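Local coordinates for iron-containing superoxide dismutase B2 (Trypanosoma brucei, PDB 3ESF), which probably disposes of superoxide radicals, converting them to hydrogen peroxide and molecular oxygen at an iron centre, at residues W10-L15 against F27-H32. The protein carries 1 engineered substitution. Sequence-based numbering, arbitrary orientation.
Sequences WGYDGL and FHYDKH. With FE (Fe (III) ion), chain E.
Tyr12 reaches from the loop 10-15 to the helical segment 27-32 and gives its phenol hydrogen to Asp30, with OH 2.5 Å from OD1. The carboxylate oxygen receives it on the syn side, that of OD2, and the ring and carboxylate planes are turned 65° apart. Asp30 OD1 lies at the edge of the Tyr12 ring, near its plane, with Tyr12 CE2 3.3 Å from it, and the two side chains cross at about a right angle. On Tyr12, CG stands anti to the carbonyl carbon (chi1 -73°), which points the ring toward the helix and lets OH end at Asp30 OD1; the nearest CA atoms of the two segments, those of Tyr12 and Tyr29, are 8.5 Å apart. Asp30 OD1 also lies in the plane of the Tyr29 ring, at its edge. Tyr29 adds a lighter, oblique contact, CD2 lying 3.8 Å from Tyr12 OH, while its own hydroxyl is hydrogen-bonded to the backbone carbonyl of Pro6. A type I turn, closed by Gly14 N to Gly11 O at 3.1 Å, carries Tyr12 in its second position. Just before Tyr29, His28 binds the iron through NE2 at 2.2 Å; His76, Asp161 and His165 supply the other protein ligands. The contact thus ties the loop preceding helix 22-45 to the turn of that helix bearing a metal ligand, in the alpha-hairpin domain of the iron/manganese superoxide dismutase fold. Tyr12 also rests on Lys22 and Thr26 of this helix, whereas His32, one turn beyond His28, hydrogen-bonds to Tyr168 of the second subunit.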
loop_
_atom_site.group_PDB
_atom_site.type_symbol
_atom_site.label_atom_id
_atom_site.label_comp_id
_atom_site.label_asym_id
_atom_site.label_seq_id
_atom_site.Cartn_x
_atom_site.Cartn_y
_atom_site.Cartn_z
ATOM N N TRP A 10 -0.932 -23.879 8.968
ATOM C CA TRP A 10 -2.153 -24.642 8.729
ATOM C C TRP A 10 -2.425 -24.973 7.260
ATOM O O TRP A 10 -3.547 -25.354 6.914
ATOM C CB TRP A 10 -3.353 -23.881 9.310
ATOM C CG TRP A 10 -3.106 -22.416 9.434
ATOM C CD1 TRP A 10 -2.910 -21.714 10.595
ATOM C CD2 TRP A 10 -2.996 -21.461 8.370
ATOM N NE1 TRP A 10 -2.697 -20.394 10.321
ATOM C CE2 TRP A 10 -2.741 -20.202 8.967
ATOM C CE3 TRP A 10 -3.080 -21.545 6.965
ATOM C CZ2 TRP A 10 -2.583 -19.026 8.213
ATOM C CZ3 TRP A 10 -2.951 -20.388 6.214
ATOM C CH2 TRP A 10 -2.686 -19.136 6.842
ATOM N N GLY A 11 -1.420 -24.797 6.398
ATOM C CA GLY A 11 -1.515 -25.202 4.984
ATOM C C GLY A 11 -2.113 -24.121 4.100
ATOM O O GLY A 11 -2.763 -23.215 4.598
ATOM N N TYR A 12 -1.921 -24.227 2.786
ATOM C CA TYR A 12 -2.379 -23.175 1.857
ATOM C C TYR A 12 -3.884 -22.963 1.923
ATOM O O TYR A 12 -4.364 -21.835 1.848
ATOM C CB TYR A 12 -1.948 -23.470 0.401
ATOM C CG TYR A 12 -0.475 -23.248 0.161
ATOM C CD1 TYR A 12 0.425 -24.312 0.223
ATOM C CD2 TYR A 12 0.026 -21.964 -0.095
ATOM C CE1 TYR A 12 1.782 -24.118 0.023
ATOM C CE2 TYR A 12 1.390 -21.751 -0.298
ATOM C CZ TYR A 12 2.259 -22.837 -0.244
ATOM O OH TYR A 12 3.603 -22.652 -0.437
ATOM N N ASP A 13 -4.622 -24.062 2.072
ATOM C CA ASP A 13 -6.095 -24.010 2.111
ATOM C C ASP A 13 -6.652 -23.949 3.525
ATOM O O ASP A 13 -7.849 -24.081 3.712
ATOM C CB ASP A 13 -6.692 -25.213 1.376
ATOM C CG ASP A 13 -6.409 -26.540 2.082
ATOM O OD1 ASP A 13 -5.669 -26.573 3.100
ATOM O OD2 ASP A 13 -6.919 -27.568 1.600
ATOM N N GLY A 14 -5.787 -23.740 4.511
ATOM C CA GLY A 14 -6.158 -23.853 5.924
ATOM C C GLY A 14 -7.234 -22.906 6.422
ATOM O O GLY A 14 -8.001 -23.243 7.338
ATOM N N LEU A 15 -7.314 -21.724 5.801
ATOM C CA LEU A 15 -8.279 -20.706 6.225
ATOM C C LEU A 15 -9.452 -20.545 5.237
ATOM O O LEU A 15 -10.303 -19.652 5.424
ATOM C CB LEU A 15 -7.577 -19.347 6.470
ATOM C CG LEU A 15 -6.425 -19.273 7.496
ATOM C CD1 LEU A 15 -6.049 -17.867 7.841
ATOM C CD2 LEU A 15 -6.776 -19.993 8.765
ATOM N N PHE A 27 -0.832 -16.698 -3.164
ATOM C CA PHE A 27 -0.115 -15.505 -3.656
ATOM C C PHE A 27 0.609 -14.801 -2.518
ATOM O O PHE A 27 1.762 -14.395 -2.672
ATOM C CB PHE A 27 -1.018 -14.547 -4.467
ATOM C CG PHE A 27 -1.178 -14.956 -5.907
ATOM C CD1 PHE A 27 -0.274 -14.519 -6.871
ATOM C CD2 PHE A 27 -2.195 -15.829 -6.287
ATOM C CE1 PHE A 27 -0.405 -14.914 -8.208
ATOM C CE2 PHE A 27 -2.339 -16.224 -7.607
ATOM C CZ PHE A 27 -1.437 -15.777 -8.571
ATOM N N HIS A 28 -0.048 -14.677 -1.371
ATOM C CA HIS A 28 0.507 -13.881 -0.286
ATOM C C HIS A 28 1.810 -14.495 0.291
ATOM O O HIS A 28 2.827 -13.792 0.504
ATOM C CB HIS A 28 -0.564 -13.695 0.794
ATOM C CG HIS A 28 -0.263 -12.593 1.746
ATOM N ND1 HIS A 28 -1.064 -12.305 2.822
ATOM C CD2 HIS A 28 0.768 -11.717 1.796
ATOM C CE1 HIS A 28 -0.543 -11.298 3.497
ATOM N NE2 HIS A 28 0.567 -10.923 2.892
ATOM N N TYR A 29 1.761 -15.810 0.514
ATOM C CA TYR A 29 2.905 -16.565 1.009
ATOM C C TYR A 29 3.935 -16.804 -0.097
ATOM O O TYR A 29 5.096 -16.458 0.091
ATOM C CB TYR A 29 2.474 -17.899 1.671
ATOM C CG TYR A 29 3.600 -18.672 2.345
ATOM C CD1 TYR A 29 3.869 -18.509 3.720
ATOM C CD2 TYR A 29 4.382 -19.583 1.619
ATOM C CE1 TYR A 29 4.903 -19.212 4.340
ATOM C CE2 TYR A 29 5.417 -20.270 2.214
ATOM C CZ TYR A 29 5.679 -20.087 3.584
ATOM O OH TYR A 29 6.701 -20.805 4.181
ATOM N N ASP A 30 3.516 -17.375 -1.236
ATOM C CA ASP A 30 4.478 -17.815 -2.275
ATOM C C ASP A 30 5.137 -16.653 -3.018
ATOM O O ASP A 30 6.300 -16.745 -3.385
ATOM C CB ASP A 30 3.850 -18.762 -3.302
ATOM C CG ASP A 30 3.650 -20.177 -2.778
ATOM O OD1 ASP A 30 4.168 -20.514 -1.688
ATOM O OD2 ASP A 30 2.967 -20.967 -3.466
ATOM N N LYS A 31 4.372 -15.591 -3.263
ATOM C CA LYS A 31 4.871 -14.431 -4.003
ATOM C C LYS A 31 5.406 -13.342 -3.069
ATOM O O LYS A 31 6.604 -13.071 -3.094
ATOM C CB LYS A 31 3.840 -13.915 -5.026
ATOM C CG LYS A 31 3.255 -15.019 -5.978
ATOM C CD LYS A 31 4.357 -15.626 -6.862
ATOM C CE LYS A 31 3.842 -16.223 -8.193
ATOM N NZ LYS A 31 2.625 -17.110 -8.117
ATOM N N HIS A 32 4.557 -12.749 -2.222
ATOM C CA HIS A 32 4.997 -11.650 -1.365
ATOM C C HIS A 32 5.958 -12.058 -0.270
ATOM O O HIS A 32 7.070 -11.527 -0.221
ATOM C CB HIS A 32 3.819 -10.826 -0.802
ATOM C CG HIS A 32 2.969 -10.228 -1.877
ATOM N ND1 HIS A 32 3.321 -9.069 -2.532
ATOM C CD2 HIS A 32 1.844 -10.680 -2.483
ATOM C CE1 HIS A 32 2.420 -8.802 -3.461
ATOM N NE2 HIS A 32 1.520 -9.769 -3.463
HETATM FE FE FE E . 1.614 -9.040 3.243
HETATM O O HOH W 1 2.406 -7.136 3.810
#